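Beta-lactamase (PDB 6KBY) probably hydrolyses beta-lactam antibiotics to substituted beta-amino acids as a class C serine enzyme, and binds adenosine monophosphate in its active-site pocket. Local coordinates at residues A199-M202 against E203-A206; E221-G224 against N225-Y228; Y240-N244 against M245-K249; A38-N42 against G43-I47; N349-I352 against D353-V356. One frame throughout, in Å; residues are numbered along the deposited sequence.

All five contacts are local and follow one another in series along the chain; none nests in another or crosses it. Interaction 4 (38-47) comes first and closes the hairpin between strands 34-41 and 44-50, at one edge of the antiparallel sheet. Interaction 1 (199-206) is a surface turn between strands 193-194 and 208-209. Interaction 2 (221-228) starts helix 224-228 beside the bound AMP. Interaction 3 (240-249) ends helix 234-244. It touches interaction 4, where Gln242 OE1 meets Asn45 ND2 at 3.0 Å, probably a hydrogen bond tying helix to hairpin. Interaction 5 (349-356) leads from strand 340-346 into helix 352-364, close to the AMP pocket.

Interaction 1: residues A199-M202 against E203-A206; sequences ADQM and ENYA
Gln201 and Asn204 meet twice, through backbone and side chains, and form the tight part of this turn. Asn204 N donates to Gln201 O at 2.9 Å. The side-chain bond from Asn204 ND2 to Gln201 OE1, also 2.9 Å, is nearly straight at 169°. OE1 lies in the amide plane of Asn204, but ND2 approaches from above the plane of the Gln201 amide. The Gln201 chain is bent at chi2 (-71°), which helps bring OE1 round to Asn204. Tyr205 N continues the turn with a bond to Met202 O at 3.1 Å. The outer side, with Met202 and Glu203, is looser and open to water. Met202 SD only meets the edge of the buried Tyr205 ring, near its plane, 4.0 Å from Tyr205 CD2, a Met-aromatic contact. One water bridges Ala199 O and Glu203 N; another bridges Met202 O and Tyr205 O. Tyr205 OH bonds Glu68, and its ring stacks on His217. The turn lies in the surface loop between strands 193-194 and 208-209, where the backbones of Asn204 and Ala206 bond to Leu66.

Interaction 2: residues E221-G224 against N225-Y228; sequences EILG and NEAY. With AMP (adenosine monophosphate), chain B.
Gly224 O takes one good backbone bond and one weak one. Tyr228 N reaches it at 2.8 Å, nearly along the C=O axis, and Ala227 N adds the weak bond at 3.2 Å. The same oxygen sits over the centre of one face of the Tyr228 ring, 3.5 Å above the plane. Gly224 CA lies over the ring too, a CH-pi contact 3.7 Å from the centroid. Tyr228 is turned over the glycine by its chi1 of 55°, which sets CG between the backbone N and the carbonyl carbon. At the ring's edge, Glu221 N donates to Tyr228 OH at 3.2 Å, and a water links this hydroxyl to Ile222 O. Glu221 to Gly224 form a type II turn, with Leu223 at the N-cap position. Tyr228 CB approaches AMP O3' to 3.3 Å. Ala227 O accepts from Lys74. Glu221 and Tyr228, at the two ends of this stretch, line the AMP pocket. Leu223 packs on helix 134-143, Ala227 on helix 158-171 and Glu226 on helices 158-171 and 176-187.

Interaction 3: residues Y240-N244 against M245-K249; sequences YVQAN and MGQLK
Gln242 and Gln247 cross at about a right angle, with their amide planes 87° apart. Gln242 NE2 gives a weak bond to Gln247 OE1 at 3.1 Å. That oxygen also lies against Gln242 CG. The Leu248 side chain likewise crosses Gln242 nearly at right angles. Its CD2 is 3.8 Å from Gln242 OE1, and its CD1 is near Ala243 CB. Val241 and Met245 instead run side by side and point the same way. A bend at chi3 (-71°) turns Met245 CE to within 3.8 Å of Val241 CG1. The backbone here ends the helix in a Schellman motif. Gln247 N donates to Gln242 O at 3.0 Å, and Gly246 N donates to Ala243 O. Gly246 is the C-prime residue, with positive phi (67°). Asn244 ND2 donates to Tyr240 O at 2.9 Å and also lies over the centre of one face of the Tyr240 ring; Asn244 OD1 bonds His264. Lys339 bonds Met245 O. Gln242 O takes two donors, Gln247 N and Met245 N, from opposite faces of its carbonyl plane. Tyr240 O is likewise shared by Asn244 N and ND2. The carbonyls of Gln242 and Ala243 are thus met by the turning chain, and that of Tyr240 also by a side-chain amide. Gln242 uses its two amide ends separately, NE2 weakly on the turn and OE1 on Asn45 of the hairpin.

Interaction 4: residues A38-N42 against G43-I47; sequences AVTVN and GKNYI
The Tyr46 ring has Val41 CG1 at its edge, near the ring plane, 4.1 Å from CE2. A water lies in plane at the hydroxyl end, 2.6 Å from Tyr46 OH, and donates to Val41 O. On the sheet face carrying Thr40, Asn45 lies alongside it and points the same way. Thr40 OG1 lies 2.8 Å from Asn45 OD1 and 3.2 Å from Lys44 O, with either as a possible acceptor. Another water gives to OG1 and accepts from Gly43 N. Farther along that face, Ile47 CD1 packs 3.5 Å from Ala38 CB. A chi2 of -74° folds this methyl back toward the partner strand. Val39 and Tyr46 form a hydrogen-bonded antiparallel pair, with Tyr46 N to Val39 O at 2.8 Å. Val41 and Lys44 pair likewise and close a type I' turn over Asn42 and Gly43. The hairpin forms one edge of the sheet. Strand 34-41 bonds strand 340-346, helix 11-30 packs on Val41 and Tyr46, and helix 234-244 on Thr40, Asn45 and Ile47.

Interaction 5: residues N349-I352 against D353-V356; sequences NYSI and DQRV
Arg355 is extended from CG to NE (chi2 -179°), and Tyr350 holds its ring with CG between the backbone N and the carbonyl carbon (chi1 68°). Arg355 thus crosses the ring and returns to the backbone of Tyr350. Its NE and NH2 grip Tyr350 O side-on, at 2.9 and 2.8 Å, with the oxygen near the guanidinium plane. Along the way, Arg355 CG packs 3.5 Å from Tyr350 CZ and NE lies over the ring centre. The planes of ring and guanidinium are 49° apart, and the cation-pi attraction is at most weak. Ile352 CG1 sits over one face of the guanidinium, 3.9 Å from Arg355 CZ. Ser351 is at the N-cap position, but its side chain makes no capping bond. Its OG donates to Asp353 OD1 at 2.6 Å, on the syn side but tilted from the carboxylate plane, and accepts from Gln354 NE2 at 2.9 Å in a nearly straight bond. Gln354 OE1 turns to Asn30. Val356 N bonds Ile352 O at 2.9 Å as helix 352-364 gets under way. Arg355 also bonds Ser324, an AMP-binding residue on strand 317-325, and Ala330 O on strand 328-335. Helix 11-30 packs on Tyr350 and Gln354, and helix 288-294 on Asp353 and Val356.

Interaction 1: residues A199-M202 against E203-A206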
loop_
_atom_site.group_PDB
_atom_site.type_symbol
_atom_site.label_atom_id
_atom_site.label_comp_id
_atom_site.label_asym_id
_atom_site.label_seq_id
_atom_site.Cartn_x
_atom_site.Cartn_y
_atom_site.Cartn_z
ATOM N N ALA A 199 -20.377 12.415 -1.345
ATOM C CA ALA A 199 -21.693 12.143 -0.768
ATOM C C ALA A 199 -22.415 11.017 -1.498
ATOM O O ALA A 199 -23.143 10.232 -0.874
ATOM C CB ALA A 199 -22.544 13.413 -0.786
ATOM N N ASP A 200 -22.246 10.930 -2.817
ATOM C CA ASP A 200 -22.930 9.906 -3.592
ATOM C C ASP A 200 -22.308 8.524 -3.436
ATOM O O ASP A 200 -22.863 7.552 -3.960
ATOM C CB ASP A 200 -23.016 10.311 -5.070
ATOM C CG ASP A 200 -21.659 10.377 -5.748
ATOM O OD1 ASP A 200 -20.659 10.724 -5.085
ATOM O OD2 ASP A 200 -21.592 10.084 -6.959
ATOM N N GLN A 201 -21.188 8.415 -2.727
ATOM C CA GLN A 201 -20.526 7.142 -2.486
ATOM C C GLN A 201 -20.565 6.720 -1.025
ATOM O O GLN A 201 -20.125 5.609 -0.704
ATOM C CB GLN A 201 -19.079 7.200 -2.986
ATOM C CG GLN A 201 -18.978 7.325 -4.496
ATOM C CD GLN A 201 -19.380 6.048 -5.193
ATOM O OE1 GLN A 201 -19.344 4.969 -4.596
ATOM N NE2 GLN A 201 -19.778 6.154 -6.453
ATOM N N MET A 202 -21.085 7.563 -0.131
ATOM C CA MET A 202 -21.124 7.188 1.279
ATOM C C MET A 202 -21.928 5.917 1.500
ATOM O O MET A 202 -21.593 5.121 2.383
ATOM C CB MET A 202 -21.662 8.339 2.128
ATOM C CG MET A 202 -20.670 9.477 2.304
ATOM S SD MET A 202 -19.143 9.000 3.155
ATOM C CE MET A 202 -19.759 8.572 4.780
ATOM N N GLU A 203 -22.971 5.695 0.698
ATOM C CA GLU A 203 -23.767 4.481 0.834
ATOM C C GLU A 203 -22.960 3.228 0.522
ATOM O O GLU A 203 -23.366 2.128 0.911
ATOM C CB GLU A 203 -25.000 4.551 -0.072
ATOM C CG GLU A 203 -24.682 4.583 -1.563
ATOM C CD GLU A 203 -25.927 4.522 -2.435
ATOM O OE1 GLU A 203 -25.786 4.431 -3.673
ATOM O OE2 GLU A 203 -27.048 4.561 -1.884
ATOM N N ASN A 204 -21.836 3.373 -0.179
ATOM C CA ASN A 204 -20.967 2.267 -0.550
ATOM C C ASN A 204 -19.777 2.112 0.380
ATOM O O ASN A 204 -18.999 1.167 0.213
ATOM C CB ASN A 204 -20.453 2.463 -1.975
ATOM C CG ASN A 204 -21.541 2.317 -3.003
ATOM O OD1 ASN A 204 -22.430 1.476 -2.866
ATOM N ND2 ASN A 204 -21.487 3.138 -4.046
ATOM N N TYR A 205 -19.607 3.012 1.338
ATOM C CA TYR A 205 -18.437 3.000 2.205
ATOM C C TYR A 205 -18.707 2.037 3.355
ATOM O O TYR A 205 -19.498 2.334 4.261
ATOM C CB TYR A 205 -18.176 4.428 2.677
ATOM C CG TYR A 205 -16.941 4.691 3.520
ATOM C CD1 TYR A 205 -15.987 3.705 3.781
ATOM C CD2 TYR A 205 -16.746 5.951 4.072
ATOM C CE1 TYR A 205 -14.878 3.986 4.577
ATOM C CE2 TYR A 205 -15.655 6.234 4.852
ATOM C CZ TYR A 205 -14.722 5.257 5.105
ATOM O OH TYR A 205 -13.642 5.578 5.891
ATOM N N ALA A 206 -18.070 0.869 3.301
ATOM C CA ALA A 206 -18.237 -0.128 4.347
ATOM C C ALA A 206 -17.844 0.451 5.695
ATOM O O ALA A 206 -16.994 1.340 5.789
ATOM C CB ALA A 206 -17.340 -1.331 4.057
HETATM O O HOH W 1 -24.400 7.803 -0.710
HETATM O O HOH W 2 -20.805 4.687 5.029
#

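Interaction 2: residues E221-G224 against N225-Y228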
loop_
_atom_site.group_PDB
_atom_site.type_symbol
_atom_site.label_atom_id
_atom_site.label_comp_id
_atom_site.label_asym_id
_atom_site.label_seq_id
_atom_site.Cartn_x
_atom_site.Cartn_y
_atom_site.Cartn_z
ATOM N N GLU A 221 -5.824 12.516 10.244
ATOM C CA GLU A 221 -5.044 13.522 10.951
ATOM C C GLU A 221 -3.881 13.991 10.069
ATOM O O GLU A 221 -3.793 13.636 8.890
ATOM C CB GLU A 221 -4.624 12.976 12.316
ATOM C CG GLU A 221 -5.819 12.604 13.189
ATOM C CD GLU A 221 -5.419 12.185 14.586
ATOM O OE1 GLU A 221 -4.462 11.394 14.722
ATOM O OE2 GLU A 221 -6.056 12.659 15.551
ATOM N N ILE A 222 -2.980 14.791 10.645
ATOM C CA ILE A 222 -1.990 15.492 9.830
ATOM C C ILE A 222 -1.066 14.506 9.111
ATOM O O ILE A 222 -0.595 13.519 9.692
ATOM C CB ILE A 222 -1.218 16.519 10.675
ATOM C CG1 ILE A 222 -0.380 17.423 9.771
ATOM C CG2 ILE A 222 -0.356 15.827 11.726
ATOM C CD1 ILE A 222 0.240 18.587 10.495
ATOM N N LEU A 223 -0.827 14.768 7.821
ATOM C CA LEU A 223 -0.072 13.884 6.925
ATOM C C LEU A 223 -0.646 12.471 6.865
ATOM O O LEU A 223 0.034 11.531 6.426
ATOM C CB LEU A 223 1.434 13.860 7.221
ATOM C CG LEU A 223 2.196 15.175 7.039
ATOM C CD1 LEU A 223 3.692 14.965 7.246
ATOM C CD2 LEU A 223 1.928 15.818 5.682
ATOM N N GLY A 224 -1.905 12.306 7.279
ATOM C CA GLY A 224 -2.523 10.994 7.261
ATOM C C GLY A 224 -2.930 10.513 5.886
ATOM O O GLY A 224 -2.931 9.304 5.625
ATOM N N ASN A 225 -3.288 11.429 4.990
ATOM C CA ASN A 225 -3.651 11.006 3.644
ATOM C C ASN A 225 -2.521 10.217 3.003
ATOM O O ASN A 225 -2.755 9.179 2.368
ATOM C CB ASN A 225 -3.993 12.218 2.783
ATOM C CG ASN A 225 -5.409 12.701 2.989
ATOM O OD1 ASN A 225 -6.287 11.941 3.382
ATOM N ND2 ASN A 225 -5.638 13.971 2.708
ATOM N N GLU A 226 -1.290 10.709 3.163
ATOM C CA GLU A 226 -0.113 10.066 2.589
ATOM C C GLU A 226 0.076 8.659 3.133
ATOM O O GLU A 226 0.429 7.738 2.385
ATOM C CB GLU A 226 1.120 10.891 2.954
ATOM C CG GLU A 226 1.300 12.198 2.206
ATOM C CD GLU A 226 0.585 13.397 2.802
ATOM O OE1 GLU A 226 -0.337 13.258 3.638
ATOM O OE2 GLU A 226 0.972 14.522 2.395
ATOM N N ALA A 227 -0.125 8.480 4.442
ATOM C CA ALA A 227 0.228 7.233 5.107
ATOM C C ALA A 227 -0.898 6.215 5.141
ATOM O O ALA A 227 -0.619 5.010 5.126
ATOM C CB ALA A 227 0.710 7.512 6.533
ATOM N N TYR A 228 -2.159 6.665 5.194
ATOM C CA TYR A 228 -3.242 5.706 5.445
ATOM C C TYR A 228 -4.609 6.166 4.947
ATOM O O TYR A 228 -5.604 5.588 5.392
ATOM C CB TYR A 228 -3.320 5.357 6.950
ATOM C CG TYR A 228 -3.459 6.569 7.868
ATOM C CD1 TYR A 228 -4.681 7.229 8.026
ATOM C CD2 TYR A 228 -2.361 7.066 8.563
ATOM C CE1 TYR A 228 -4.806 8.355 8.856
ATOM C CE2 TYR A 228 -2.477 8.184 9.402
ATOM C CZ TYR A 228 -3.702 8.833 9.538
ATOM O OH TYR A 228 -3.834 9.954 10.346
HETATM P P AMP B . -0.278 0.491 7.741
HETATM O O1P AMP B . -1.660 -0.021 7.478
HETATM O O2P AMP B . 0.820 -0.504 8.001
HETATM O "O5'" AMP B . -0.313 1.579 8.898
HETATM C "C5'" AMP B . -1.279 2.620 8.875
HETATM C "C4'" AMP B . -2.326 2.435 9.942
HETATM O "O4'" AMP B . -1.737 2.645 11.254
HETATM C "C3'" AMP B . -3.488 3.418 9.889
HETATM O "O3'" AMP B . -4.490 3.043 8.962
HETATM C "C2'" AMP B . -3.962 3.463 11.334
HETATM O "O2'" AMP B . -4.741 2.316 11.645
HETATM C "C1'" AMP B . -2.633 3.361 12.079
HETATM N N9 AMP B . -2.050 4.691 12.339
HETATM C C8 AMP B . -0.929 5.187 11.768
HETATM N N7 AMP B . -0.660 6.439 12.224
HETATM C C5 AMP B . -1.632 6.757 13.103
HETATM C C6 AMP B . -1.953 7.927 13.949
HETATM N N6 AMP B . -1.167 9.029 13.938
HETATM N N1 AMP B . -3.061 7.859 14.726
HETATM C C2 AMP B . -3.852 6.768 14.741
HETATM N N3 AMP B . -3.617 5.668 13.998
HETATM C C4 AMP B . -2.542 5.604 13.176
HETATM O O HOH W 3 -3.681 14.235 5.449
HETATM O O HOH W 4 -1.582 11.350 11.121
#

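Interaction 3: residues Y240-N244 against M245-K249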
loop_
_atom_site.group_PDB
_atom_site.type_symbol
_atom_site.label_atom_id
_atom_site.label_comp_id
_atom_site.label_asym_id
_atom_site.label_seq_id
_atom_site.Cartn_x
_atom_site.Cartn_y
_atom_site.Cartn_z
ATOM N N TYR A 240 -5.060 -1.069 -10.437
ATOM C CA TYR A 240 -3.757 -0.583 -9.981
ATOM C C TYR A 240 -2.706 -1.678 -10.082
ATOM O O TYR A 240 -1.567 -1.425 -10.501
ATOM C CB TYR A 240 -3.913 -0.134 -8.535
ATOM C CG TYR A 240 -2.752 0.518 -7.816
ATOM C CD1 TYR A 240 -2.126 1.658 -8.313
ATOM C CD2 TYR A 240 -2.365 0.049 -6.570
ATOM C CE1 TYR A 240 -1.119 2.289 -7.599
ATOM C CE2 TYR A 240 -1.370 0.667 -5.852
ATOM C CZ TYR A 240 -0.749 1.787 -6.371
ATOM O OH TYR A 240 0.232 2.439 -5.655
ATOM N N VAL A 241 -3.070 -2.902 -9.700
ATOM C CA VAL A 241 -2.147 -4.029 -9.816
ATOM C C VAL A 241 -1.804 -4.297 -11.279
ATOM O O VAL A 241 -0.635 -4.475 -11.639
ATOM C CB VAL A 241 -2.739 -5.263 -9.112
ATOM C CG1 VAL A 241 -1.964 -6.526 -9.470
ATOM C CG2 VAL A 241 -2.760 -5.046 -7.602
ATOM N N GLN A 242 -2.820 -4.321 -12.150
ATOM C CA GLN A 242 -2.560 -4.522 -13.572
ATOM C C GLN A 242 -1.676 -3.422 -14.141
ATOM O O GLN A 242 -0.790 -3.690 -14.963
ATOM C CB GLN A 242 -3.875 -4.603 -14.348
ATOM C CG GLN A 242 -4.674 -5.856 -14.083
ATOM C CD GLN A 242 -5.539 -6.210 -15.268
ATOM O OE1 GLN A 242 -6.582 -5.595 -15.489
ATOM N NE2 GLN A 242 -5.096 -7.179 -16.059
ATOM N N ALA A 243 -1.926 -2.174 -13.747
ATOM C CA ALA A 243 -1.094 -1.070 -14.220
ATOM C C ALA A 243 0.351 -1.248 -13.768
ATOM O O ALA A 243 1.296 -0.963 -14.520
ATOM C CB ALA A 243 -1.658 0.252 -13.697
ATOM N N ASN A 244 0.539 -1.716 -12.531
ATOM C CA ASN A 244 1.863 -2.031 -12.013
ATOM C C ASN A 244 2.529 -3.184 -12.753
ATOM O O ASN A 244 3.750 -3.337 -12.645
ATOM C CB ASN A 244 1.800 -2.307 -10.506
ATOM C CG ASN A 244 1.952 -1.041 -9.686
ATOM O OD1 ASN A 244 3.064 -0.535 -9.521
ATOM N ND2 ASN A 244 0.836 -0.506 -9.184
ATOM N N MET A 245 1.775 -3.978 -13.512
ATOM C CA MET A 245 2.338 -5.022 -14.358
ATOM C C MET A 245 2.314 -4.652 -15.834
ATOM O O MET A 245 2.538 -5.516 -16.689
ATOM C CB MET A 245 1.638 -6.356 -14.100
ATOM C CG MET A 245 1.829 -6.835 -12.670
ATOM S SD MET A 245 1.317 -8.541 -12.373
ATOM C CE MET A 245 -0.461 -8.409 -12.472
ATOM N N GLY A 246 2.063 -3.385 -16.151
ATOM C CA GLY A 246 2.129 -2.922 -17.523
ATOM C C GLY A 246 1.070 -3.497 -18.431
ATOM O O GLY A 246 1.259 -3.529 -19.650
ATOM N N GLN A 247 -0.046 -3.955 -17.878
ATOM C CA GLN A 247 -1.035 -4.670 -18.670
ATOM C C GLN A 247 -2.057 -3.765 -19.335
ATOM O O GLN A 247 -2.820 -4.243 -20.184
ATOM C CB GLN A 247 -1.773 -5.681 -17.797
ATOM C CG GLN A 247 -0.915 -6.829 -17.321
ATOM C CD GLN A 247 -1.725 -7.813 -16.499
ATOM O OE1 GLN A 247 -2.081 -7.537 -15.359
ATOM N NE2 GLN A 247 -2.042 -8.957 -17.086
ATOM N N LEU A 248 -2.097 -2.489 -18.978
ATOM C CA LEU A 248 -3.152 -1.590 -19.411
ATOM C C LEU A 248 -2.584 -0.486 -20.287
ATOM O O LEU A 248 -1.453 -0.028 -20.087
ATOM C CB LEU A 248 -3.816 -0.935 -18.207
ATOM C CG LEU A 248 -4.342 -1.889 -17.139
ATOM C CD1 LEU A 248 -4.930 -1.094 -15.996
ATOM C CD2 LEU A 248 -5.376 -2.825 -17.730
ATOM N N LYS A 249 -3.389 -0.052 -21.253
ATOM C CA LYS A 249 -3.097 1.148 -22.030
ATOM C C LYS A 249 -3.608 2.326 -21.213
ATOM O O LYS A 249 -4.782 2.697 -21.278
ATOM C CB LYS A 249 -3.772 1.080 -23.395
#

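Interaction 4: residues A38-N42 against G43-I47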
loop_
_atom_site.group_PDB
_atom_site.type_symbol
_atom_site.label_atom_id
_atom_site.label_comp_id
_atom_site.label_asym_id
_atom_site.label_seq_id
_atom_site.Cartn_x
_atom_site.Cartn_y
_atom_site.Cartn_z
ATOM N N ALA A 38 -10.060 -9.822 -5.273
ATOM C CA ALA A 38 -9.913 -9.636 -6.706
ATOM C C ALA A 38 -8.637 -10.335 -7.141
ATOM O O ALA A 38 -7.585 -10.156 -6.512
ATOM C CB ALA A 38 -9.835 -8.146 -7.041
ATOM N N VAL A 39 -8.735 -11.124 -8.211
ATOM C CA VAL A 39 -7.613 -11.884 -8.751
ATOM C C VAL A 39 -7.480 -11.565 -10.233
ATOM O O VAL A 39 -8.483 -11.500 -10.953
ATOM C CB VAL A 39 -7.837 -13.404 -8.562
ATOM C CG1 VAL A 39 -6.749 -14.217 -9.240
ATOM C CG2 VAL A 39 -7.925 -13.752 -7.083
ATOM N N THR A 40 -6.248 -11.376 -10.694
ATOM C CA THR A 40 -5.959 -11.323 -12.121
ATOM C C THR A 40 -4.963 -12.414 -12.487
ATOM O O THR A 40 -3.988 -12.651 -11.765
ATOM C CB THR A 40 -5.458 -9.934 -12.572
ATOM O OG1 THR A 40 -5.358 -9.906 -14.001
ATOM C CG2 THR A 40 -4.094 -9.589 -11.970
ATOM N N VAL A 41 -5.233 -13.096 -13.596
ATOM C CA VAL A 41 -4.309 -14.069 -14.174
ATOM C C VAL A 41 -4.725 -14.294 -15.619
ATOM O O VAL A 41 -5.917 -14.272 -15.942
ATOM C CB VAL A 41 -4.264 -15.389 -13.362
ATOM C CG1 VAL A 41 -5.648 -16.020 -13.263
ATOM C CG2 VAL A 41 -3.276 -16.368 -13.977
ATOM N N ASN A 42 -3.736 -14.491 -16.496
ATOM C CA ASN A 42 -3.987 -14.735 -17.917
ATOM C C ASN A 42 -4.756 -13.581 -18.559
ATOM O O ASN A 42 -5.514 -13.776 -19.514
ATOM C CB ASN A 42 -4.687 -16.079 -18.146
ATOM C CG ASN A 42 -4.604 -16.550 -19.588
ATOM O OD1 ASN A 42 -3.616 -16.308 -20.282
ATOM N ND2 ASN A 42 -5.656 -17.226 -20.046
ATOM N N GLY A 43 -4.564 -12.370 -18.046
ATOM C CA GLY A 43 -5.253 -11.207 -18.569
ATOM C C GLY A 43 -6.710 -11.095 -18.184
ATOM O O GLY A 43 -7.389 -10.182 -18.668
ATOM N N LYS A 44 -7.206 -11.983 -17.331
ATOM C CA LYS A 44 -8.604 -12.020 -16.932
ATOM C C LYS A 44 -8.723 -11.582 -15.480
ATOM O O LYS A 44 -7.835 -11.845 -14.660
ATOM C CB LYS A 44 -9.169 -13.438 -17.048
ATOM C CG LYS A 44 -8.824 -14.154 -18.340
ATOM C CD LYS A 44 -9.389 -13.433 -19.541
ATOM C CE LYS A 44 -9.174 -14.245 -20.813
ATOM N NZ LYS A 44 -9.798 -15.595 -20.721
ATOM N N ASN A 45 -9.837 -10.932 -15.159
ATOM C CA ASN A 45 -10.057 -10.362 -13.839
ATOM C C ASN A 45 -11.278 -10.999 -13.200
ATOM O O ASN A 45 -12.325 -11.138 -13.846
ATOM C CB ASN A 45 -10.241 -8.848 -13.939
ATOM C CG ASN A 45 -8.983 -8.150 -14.415
ATOM O OD1 ASN A 45 -7.870 -8.634 -14.204
ATOM N ND2 ASN A 45 -9.153 -7.007 -15.058
ATOM N N TYR A 46 -11.142 -11.381 -11.934
ATOM C CA TYR A 46 -12.196 -12.059 -11.199
ATOM C C TYR A 46 -12.394 -11.334 -9.881
ATOM O O TYR A 46 -11.419 -11.061 -9.172
ATOM C CB TYR A 46 -11.778 -13.500 -10.931
ATOM C CG TYR A 46 -11.342 -14.232 -12.175
ATOM C CD1 TYR A 46 -12.278 -14.716 -13.076
ATOM C CD2 TYR A 46 -9.999 -14.446 -12.455
ATOM C CE1 TYR A 46 -11.891 -15.390 -14.223
ATOM C CE2 TYR A 46 -9.602 -15.123 -13.606
ATOM C CZ TYR A 46 -10.559 -15.591 -14.485
ATOM O OH TYR A 46 -10.206 -16.271 -15.631
ATOM N N ILE A 47 -13.639 -11.008 -9.558
ATOM C CA ILE A 47 -13.975 -10.289 -8.333
ATOM C C ILE A 47 -14.961 -11.140 -7.556
ATOM O O ILE A 47 -16.012 -11.510 -8.092
ATOM C CB ILE A 47 -14.624 -8.926 -8.639
ATOM C CG1 ILE A 47 -13.836 -8.134 -9.687
ATOM C CG2 ILE A 47 -14.837 -8.144 -7.339
ATOM C CD1 ILE A 47 -12.566 -7.536 -9.184
HETATM O O HOH W 5 -3.442 -11.130 -15.678
HETATM O O HOH W 6 -7.650 -16.690 -16.180
HETATM O O HOH W 7 -8.220 -17.569 -18.835
#

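Interaction 5: residues N349-I352 against D353-V356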
loop_
_atom_site.group_PDB
_atom_site.type_symbol
_atom_site.label_atom_id
_atom_site.label_comp_id
_atom_site.label_asym_id
_atom_site.label_seq_id
_atom_site.Cartn_x
_atom_site.Cartn_y
_atom_site.Cartn_z
ATOM N N ASN A 349 -9.780 -5.840 10.906
ATOM C CA ASN A 349 -8.324 -5.953 10.917
ATOM C C ASN A 349 -7.970 -7.310 11.519
ATOM O O ASN A 349 -7.945 -7.470 12.744
ATOM C CB ASN A 349 -7.745 -4.806 11.739
ATOM C CG ASN A 349 -6.227 -4.813 11.802
ATOM O OD1 ASN A 349 -5.567 -5.792 11.452
ATOM N ND2 ASN A 349 -5.665 -3.709 12.275
ATOM N N TYR A 350 -7.699 -8.290 10.665
ATOM C CA TYR A 350 -7.281 -9.620 11.085
ATOM C C TYR A 350 -5.810 -9.817 10.734
ATOM O O TYR A 350 -5.238 -9.076 9.931
ATOM C CB TYR A 350 -8.176 -10.700 10.457
ATOM C CG TYR A 350 -8.011 -10.822 8.960
ATOM C CD1 TYR A 350 -8.549 -9.876 8.092
ATOM C CD2 TYR A 350 -7.303 -11.881 8.414
ATOM C CE1 TYR A 350 -8.378 -9.986 6.723
ATOM C CE2 TYR A 350 -7.131 -11.995 7.049
ATOM C CZ TYR A 350 -7.670 -11.046 6.209
ATOM O OH TYR A 350 -7.482 -11.169 4.853
ATOM N N SER A 351 -5.193 -10.823 11.339
ATOM C CA SER A 351 -3.736 -10.855 11.388
ATOM C C SER A 351 -3.091 -11.005 10.012
ATOM O O SER A 351 -3.594 -11.694 9.118
ATOM C CB SER A 351 -3.236 -11.930 12.350
ATOM O OG SER A 351 -3.606 -13.219 11.912
ATOM N N ILE A 352 -1.949 -10.343 9.864
ATOM C CA ILE A 352 -1.246 -10.305 8.588
ATOM C C ILE A 352 -0.827 -11.697 8.134
ATOM O O ILE A 352 -0.884 -12.009 6.940
ATOM C CB ILE A 352 -0.063 -9.323 8.666
ATOM C CG1 ILE A 352 -0.579 -7.889 8.515
ATOM C CG2 ILE A 352 0.968 -9.630 7.604
ATOM C CD1 ILE A 352 0.444 -6.829 8.849
ATOM N N ASP A 353 -0.405 -12.560 9.065
ATOM C CA ASP A 353 0.008 -13.905 8.666
ATOM C C ASP A 353 -1.105 -14.630 7.915
ATOM O O ASP A 353 -0.839 -15.376 6.968
ATOM C CB ASP A 353 0.458 -14.716 9.883
ATOM C CG ASP A 353 -0.690 -15.085 10.788
ATOM O OD1 ASP A 353 -1.292 -14.166 11.368
ATOM O OD2 ASP A 353 -1.003 -16.290 10.910
ATOM N N GLN A 354 -2.360 -14.413 8.316
ATOM C CA GLN A 354 -3.472 -15.043 7.613
ATOM C C GLN A 354 -3.679 -14.440 6.229
ATOM O O GLN A 354 -3.963 -15.169 5.271
ATOM C CB GLN A 354 -4.747 -14.928 8.438
ATOM C CG GLN A 354 -4.690 -15.671 9.749
ATOM C CD GLN A 354 -5.993 -15.558 10.485
ATOM O OE1 GLN A 354 -6.920 -16.324 10.241
ATOM N NE2 GLN A 354 -6.086 -14.579 11.369
ATOM N N ARG A 355 -3.567 -13.112 6.105
ATOM C CA ARG A 355 -3.691 -12.485 4.789
ATOM C C ARG A 355 -2.664 -13.062 3.830
ATOM O O ARG A 355 -2.984 -13.443 2.696
ATOM C CB ARG A 355 -3.459 -10.974 4.897
ATOM C CG ARG A 355 -4.312 -10.279 5.927
ATOM C CD ARG A 355 -4.057 -8.783 5.961
ATOM N NE ARG A 355 -4.469 -8.233 7.246
ATOM C CZ ARG A 355 -4.281 -6.967 7.615
ATOM N NH1 ARG A 355 -3.706 -6.103 6.783
ATOM N NH2 ARG A 355 -4.669 -6.571 8.822
ATOM N N VAL A 356 -1.412 -13.118 4.278
ATOM C CA VAL A 356 -0.316 -13.561 3.430
ATOM C C VAL A 356 -0.470 -15.031 3.067
ATOM O O VAL A 356 -0.244 -15.431 1.919
ATOM C CB VAL A 356 1.004 -13.291 4.171
ATOM C CG1 VAL A 356 2.151 -13.985 3.472
ATOM C CG2 VAL A 356 1.237 -11.787 4.316
#